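Local coordinates for DUF269-containing protein (PDB 3NJ2) that is of unknown function but belongs to the DUF269 family and is associated with nitrogen fixation in the cyanobacterium Cyanothece, at residues P64-K69 / E148-Q153; C91-I96 / M130-S135. All coordinates share one frame; numbering follows the deposited sequence.

Interaction 1: P64-K69 / E148-Q153; sequences PYVIPK and EKLNDQ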
loop_
_atom_site.group_PDB
_atom_site.type_symbol
_atom_site.label_atom_id
_atom_site.label_comp_id
_atom_site.label_asym_id
_atom_site.label_seq_id
_atom_site.Cartn_x
_atom_site.Cartn_y
_atom_site.Cartn_z
ATOM N N PRO B 64 10.194 -1.364 -22.446
ATOM C CA PRO B 64 10.726 -0.469 -21.355
ATOM C C PRO B 64 11.035 -1.156 -20.028
ATOM O O PRO B 64 11.663 -0.478 -19.155
ATOM C CB PRO B 64 9.593 0.543 -21.125
ATOM C CG PRO B 64 9.005 0.652 -22.527
ATOM C CD PRO B 64 8.889 -0.841 -22.930
ATOM N N TYR B 65 10.586 -2.375 -19.851
ATOM C CA TYR B 65 10.941 -3.186 -18.642
ATOM C C TYR B 65 12.342 -3.732 -18.701
ATOM O O TYR B 65 12.825 -4.281 -17.691
ATOM C CB TYR B 65 9.950 -4.368 -18.525
ATOM C CG TYR B 65 8.593 -3.961 -18.013
ATOM C CD1 TYR B 65 7.587 -3.509 -18.889
ATOM C CD2 TYR B 65 8.308 -3.975 -16.646
ATOM C CE1 TYR B 65 6.342 -3.128 -18.412
ATOM C CE2 TYR B 65 7.118 -3.588 -16.164
ATOM C CZ TYR B 65 6.108 -3.129 -17.030
ATOM O OH TYR B 65 4.886 -2.765 -16.501
ATOM N N VAL B 66 12.927 -3.804 -19.906
ATOM C CA VAL B 66 14.242 -4.415 -20.087
ATOM C C VAL B 66 15.231 -3.341 -20.350
ATOM O O VAL B 66 15.118 -2.579 -21.306
ATOM C CB VAL B 66 14.178 -5.550 -21.204
ATOM C CG1 VAL B 66 15.529 -6.225 -21.435
ATOM C CG2 VAL B 66 13.125 -6.618 -20.804
ATOM N N ILE B 67 16.221 -3.241 -19.450
ATOM C CA ILE B 67 17.119 -2.106 -19.475
ATOM C C ILE B 67 18.430 -2.687 -19.031
ATOM O O ILE B 67 18.489 -3.319 -17.991
ATOM C CB ILE B 67 16.698 -0.966 -18.421
ATOM C CG1 ILE B 67 15.293 -0.371 -18.574
ATOM C CG2 ILE B 67 17.603 0.261 -18.611
ATOM C CD1 ILE B 67 14.824 0.473 -17.313
ATOM N N PRO B 68 19.498 -2.472 -19.818
ATOM C CA PRO B 68 20.818 -2.974 -19.471
ATOM C C PRO B 68 21.267 -2.576 -18.039
ATOM O O PRO B 68 21.091 -1.433 -17.646
ATOM C CB PRO B 68 21.723 -2.346 -20.558
ATOM C CG PRO B 68 20.763 -2.049 -21.756
ATOM C CD PRO B 68 19.503 -1.604 -21.010
ATOM N N LYS B 69 21.871 -3.521 -17.320
ATOM C CA LYS B 69 22.299 -3.325 -15.914
ATOM C C LYS B 69 22.989 -1.962 -15.720
ATOM O O LYS B 69 22.671 -1.182 -14.805
ATOM C CB LYS B 69 23.234 -4.484 -15.529
ATOM C CG LYS B 69 23.730 -4.539 -14.057
ATOM C CD LYS B 69 25.247 -4.960 -13.966
ATOM C CE LYS B 69 25.536 -6.452 -14.318
ATOM N NZ LYS B 69 26.683 -7.020 -13.490
ATOM N N GLU B 148 14.116 -12.721 -20.385
ATOM C CA GLU B 148 14.154 -13.951 -19.565
ATOM C C GLU B 148 14.103 -13.661 -18.094
ATOM O O GLU B 148 13.370 -14.339 -17.365
ATOM C CB GLU B 148 15.409 -14.785 -19.850
ATOM C CG GLU B 148 15.340 -15.494 -21.168
ATOM C CD GLU B 148 15.694 -14.626 -22.405
ATOM O OE1 GLU B 148 16.154 -13.433 -22.320
ATOM O OE2 GLU B 148 15.462 -15.184 -23.512
ATOM N N LYS B 149 14.884 -12.678 -17.638
ATOM C CA LYS B 149 14.882 -12.365 -16.184
ATOM C C LYS B 149 13.560 -11.750 -15.764
ATOM O O LYS B 149 13.052 -12.027 -14.684
ATOM C CB LYS B 149 16.031 -11.457 -15.789
ATOM C CG LYS B 149 17.412 -12.148 -15.948
ATOM C CD LYS B 149 18.433 -11.315 -15.221
ATOM C CE LYS B 149 19.814 -11.951 -15.287
ATOM N NZ LYS B 149 19.639 -13.377 -14.856
ATOM N N LEU B 150 13.003 -10.904 -16.629
ATOM C CA LEU B 150 11.622 -10.365 -16.352
ATOM C C LEU B 150 10.603 -11.523 -16.240
ATOM O O LEU B 150 9.787 -11.555 -15.285
ATOM C CB LEU B 150 11.264 -9.460 -17.559
ATOM C CG LEU B 150 9.771 -8.985 -17.578
ATOM C CD1 LEU B 150 9.401 -8.158 -16.353
ATOM C CD2 LEU B 150 9.521 -8.149 -18.806
ATOM N N ASN B 151 10.641 -12.424 -17.205
ATOM C CA ASN B 151 9.648 -13.438 -17.260
ATOM C C ASN B 151 9.810 -14.379 -16.041
ATOM O O ASN B 151 8.838 -14.726 -15.384
ATOM C CB ASN B 151 9.795 -14.259 -18.531
ATOM C CG ASN B 151 8.809 -15.343 -18.553
ATOM O OD1 ASN B 151 7.624 -15.065 -18.425
ATOM N ND2 ASN B 151 9.251 -16.593 -18.742
ATOM N N ASP B 152 11.069 -14.698 -15.725
ATOM C CA ASP B 152 11.286 -15.659 -14.661
ATOM C C ASP B 152 10.916 -15.043 -13.306
ATOM O O ASP B 152 10.289 -15.718 -12.441
ATOM C CB ASP B 152 12.736 -16.101 -14.584
ATOM C CG ASP B 152 13.193 -16.962 -15.802
ATOM O OD1 ASP B 152 12.361 -17.479 -16.592
ATOM O OD2 ASP B 152 14.431 -17.081 -15.961
ATOM N N GLN B 153 11.278 -13.765 -13.061
ATOM C CA GLN B 153 10.888 -13.166 -11.794
ATOM C C GLN B 153 9.396 -12.970 -11.630
ATOM O O GLN B 153 8.859 -13.284 -10.555
ATOM C CB GLN B 153 11.606 -11.857 -11.548
ATOM C CG GLN B 153 13.057 -12.109 -11.486
ATOM C CD GLN B 153 13.896 -10.877 -11.339
ATOM O OE1 GLN B 153 13.454 -9.843 -10.779
ATOM N NE2 GLN B 153 15.134 -10.967 -11.861
#
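The Tyr65 ring is met across the contact by Leu150 CD1, which comes in obliquely, with CD1 4.3 Å from Tyr65 CD2. The tighter touch is just behind the ring, where Leu150 CD2 lies 3.8 Å from Tyr65 CB. One methyl of Leu150, CD1, thus lies by the ring, and the other, CD2, by Tyr65 CB and Val66. The second of these touches is looser: Leu150 CD2 lies 4.4 Å from Val66 CG2. Tyr65 begins its side chain toward the helix but carries its end away from it: with CG beside the backbone N (chi1 -76°), the ring swings past Leu150, and its OH is hydrogen-bonded to the carbonyl O of Arg88 on helix 83-104. Leu150 starts toward the loop, and with CG anti to the backbone N (chi1 171°) its methyls reach Tyr65. No hydrogen bond joins the two segments, and only 112 Å² is buried between them, so the direct contact is small and wholly apolar. Backbone hydrogen bonds link Tyr65 and Ile67 to Phe144. Leu37 of helix 35-46 and Tyr92 of helix 83-104 also touch Leu150, while Leu40 and Ile44 touch Tyr65. Such convergence is characteristic of an apolar core between helices: here the 3-10 turn and following loop close over the first turns of helix 147-167.

Interaction 2: C91-I96 / M130-S135; sequences CYFRAI and MVVSRS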
loop_
_atom_site.group_PDB
_atom_site.type_symbol
_atom_site.label_atom_id
_atom_site.label_comp_id
_atom_site.label_asym_id
_atom_site.label_seq_id
_atom_site.Cartn_x
_atom_site.Cartn_y
_atom_site.Cartn_z
ATOM N N CYS B 91 1.819 -2.129 -13.084
ATOM C CA CYS B 91 1.380 -3.110 -14.070
ATOM C C CYS B 91 2.027 -4.461 -13.920
ATOM O O CYS B 91 1.349 -5.511 -14.079
ATOM C CB CYS B 91 1.595 -2.603 -15.496
ATOM S SG CYS B 91 0.321 -1.313 -15.967
ATOM N N TYR B 92 3.294 -4.479 -13.498
ATOM C CA TYR B 92 4.008 -5.706 -13.135
ATOM C C TYR B 92 3.295 -6.436 -12.038
ATOM O O TYR B 92 2.949 -7.662 -12.178
ATOM C CB TYR B 92 5.452 -5.333 -12.727
ATOM C CG TYR B 92 6.326 -6.475 -12.323
ATOM C CD1 TYR B 92 6.912 -7.335 -13.296
ATOM C CD2 TYR B 92 6.631 -6.689 -10.994
ATOM C CE1 TYR B 92 7.780 -8.389 -12.932
ATOM C CE2 TYR B 92 7.512 -7.679 -10.649
ATOM C CZ TYR B 92 8.064 -8.530 -11.626
ATOM O OH TYR B 92 8.880 -9.547 -11.230
ATOM N N PHE B 93 2.958 -5.732 -10.962
ATOM C CA PHE B 93 2.262 -6.407 -9.855
ATOM C C PHE B 93 0.829 -6.785 -10.183
ATOM O O PHE B 93 0.340 -7.784 -9.655
ATOM C CB PHE B 93 2.497 -5.696 -8.507
ATOM C CG PHE B 93 3.945 -5.848 -8.054
ATOM C CD1 PHE B 93 4.325 -7.048 -7.454
ATOM C CD2 PHE B 93 4.907 -4.787 -8.208
ATOM C CE1 PHE B 93 5.607 -7.197 -7.143
ATOM C CE2 PHE B 93 6.240 -4.981 -7.895
ATOM C CZ PHE B 93 6.582 -6.203 -7.345
ATOM N N ARG B 94 0.162 -5.951 -11.014
ATOM C CA ARG B 94 -1.207 -6.338 -11.471
ATOM C C ARG B 94 -1.157 -7.553 -12.357
ATOM O O ARG B 94 -2.163 -8.364 -12.371
ATOM C CB ARG B 94 -1.805 -5.204 -12.291
ATOM C CG ARG B 94 -2.302 -4.020 -11.351
ATOM C CD ARG B 94 -2.506 -2.780 -12.265
ATOM N NE ARG B 94 -3.097 -1.705 -11.470
ATOM C CZ ARG B 94 -3.073 -0.408 -11.801
ATOM N NH1 ARG B 94 -2.444 0.020 -12.908
ATOM N NH2 ARG B 94 -3.617 0.463 -10.972
ATOM N N ALA B 95 -0.097 -7.712 -13.111
ATOM C CA ALA B 95 0.068 -8.869 -14.022
ATOM C C ALA B 95 0.197 -10.165 -13.150
ATOM O O ALA B 95 -0.388 -11.247 -13.494
ATOM C CB ALA B 95 1.246 -8.629 -14.910
ATOM N N ILE B 96 0.949 -10.018 -12.041
ATOM C CA ILE B 96 1.202 -11.112 -11.140
ATOM C C ILE B 96 -0.165 -11.443 -10.489
ATOM O O ILE B 96 -0.605 -12.646 -10.435
ATOM C CB ILE B 96 2.265 -10.697 -10.107
ATOM C CG1 ILE B 96 3.581 -10.724 -10.792
ATOM C CG2 ILE B 96 2.218 -11.767 -8.837
ATOM C CD1 ILE B 96 4.625 -9.959 -10.002
ATOM N N MET B 130 -2.087 -11.959 2.401
ATOM C CA MET B 130 -1.045 -11.322 1.584
ATOM C C MET B 130 -0.347 -12.283 0.677
ATOM O O MET B 130 0.519 -13.151 1.125
ATOM C CB MET B 130 0.005 -10.725 2.519
ATOM C CG MET B 130 -0.481 -9.859 3.542
ATOM S SD MET B 130 -1.267 -8.401 2.912
ATOM C CE MET B 130 -0.117 -7.916 1.365
ATOM N N VAL B 131 -0.693 -12.232 -0.617
ATOM C CA VAL B 131 -0.067 -13.141 -1.598
ATOM C C VAL B 131 1.225 -12.620 -2.223
ATOM O O VAL B 131 1.997 -13.459 -2.730
ATOM C CB VAL B 131 -1.095 -13.644 -2.697
ATOM C CG1 VAL B 131 -2.194 -14.518 -2.050
ATOM C CG2 VAL B 131 -1.707 -12.459 -3.548
ATOM N N VAL B 132 1.454 -11.284 -2.200
ATOM C CA VAL B 132 2.802 -10.739 -2.551
ATOM C C VAL B 132 2.991 -9.664 -1.532
ATOM O O VAL B 132 2.076 -8.884 -1.295
ATOM C CB VAL B 132 2.831 -10.084 -3.918
ATOM C CG1 VAL B 132 4.211 -9.363 -4.124
ATOM C CG2 VAL B 132 2.592 -11.117 -4.972
ATOM N N SER B 133 4.168 -9.628 -0.883
ATOM C CA SER B 133 4.446 -8.500 0.050
ATOM C C SER B 133 5.929 -8.187 -0.094
ATOM O O SER B 133 6.766 -8.641 0.752
ATOM C CB SER B 133 3.997 -8.727 1.494
ATOM O OG SER B 133 4.333 -10.044 1.878
ATOM N N ARG B 134 6.239 -7.397 -1.134
ATOM C CA ARG B 134 7.596 -7.171 -1.644
ATOM C C ARG B 134 8.139 -5.778 -1.294
ATOM O O ARG B 134 7.574 -4.753 -1.646
ATOM C CB ARG B 134 7.605 -7.354 -3.152
ATOM C CG ARG B 134 8.962 -7.373 -3.704
ATOM C CD ARG B 134 8.932 -8.235 -4.955
ATOM N NE ARG B 134 10.243 -8.204 -5.582
ATOM C CZ ARG B 134 11.180 -9.131 -5.409
ATOM N NH1 ARG B 134 10.968 -10.202 -4.638
ATOM N NH2 ARG B 134 12.331 -8.994 -6.061
ATOM N N SER B 135 9.287 -5.751 -0.611
ATOM C CA SER B 135 9.995 -4.477 -0.337
ATOM C C SER B 135 10.662 -3.978 -1.618
ATOM O O SER B 135 11.373 -4.775 -2.273
ATOM C CB SER B 135 11.067 -4.813 0.682
ATOM O OG SER B 135 11.808 -3.649 1.040
#
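Phe93 and Val132 carry the middle of this contact, their side chains crossing at about a right angle. Val132 CG1 meets the ring obliquely, 4.0 Å from Phe93 CE1 and 4.1 Å from Phe93 CD1, whereas the other methyl turns to Ile96: Val132 CG2 lies 3.9 Å from Ile96 CG2. The branches of one valine thus span two residues a helical turn apart: with Val132 CG1 anti to the backbone N (chi1 172°) and CG2 beside it, each methyl is directed at a different partner. Ile96 answers with its short branch and sends the longer one elsewhere, CD1 lying 3.7 Å above a face of the Tyr92 ring.

Farther along the strand, Arg134 uses its aliphatic stem. Its CD sits at the edge of the Phe93 ring, near the ring plane, 3.9 Å from Phe93 CZ. The chain is extended from CG to NE and crosses the phenyl group at about a right angle, so the guanidinium continues beyond the rim, its plane inclined by 34° to the ring. One face of the Phe93 ring is taken by Tyr92 CD2, 3.5 Å above it and offset toward the rim.

The helix and strand segments run nearly antiparallel (154°), with axes 11.1 Å apart and Phe93, Ile96, Val132 and Arg134 bridging the separation. The helix packs on a strand that is outermost within this chain in the antiparallel sheet, and Ala122 and Val124 of the adjoining strand 120-126 touch Phe93 and Val132, respectively. A classic bulge places Val131 and Val132 both opposite Val124. Phe36 of helix 35-46 touches Ile96, while Met130, just before the bulge, makes backbone hydrogen bonds to the second subunit and packs on Met130 of that subunit.

How the interactions relate
After helices 24-33, 35-46 and 58-62 the chain reaches 64-69, then 91-96 on helix 83-104, then 130-135 on the last strand, and finally 148-153 on helix 147-167. Interaction 2 closes an inner loop of 33 intervening residues that holds strands 109-114 and 120-126; interaction 1 closes the outer loop of 78 residues, which encloses it whole, so the two nest without crossing. They lie about 16 Å apart between centres, yet they meet through helix 83-104: Tyr65 OH is 3.4 Å from Cys91 CB, and Leu150 CD1 is 3.8 Å from Tyr92 CE1. That helix thereby links the sheet to the loop and helix joined by interaction 1.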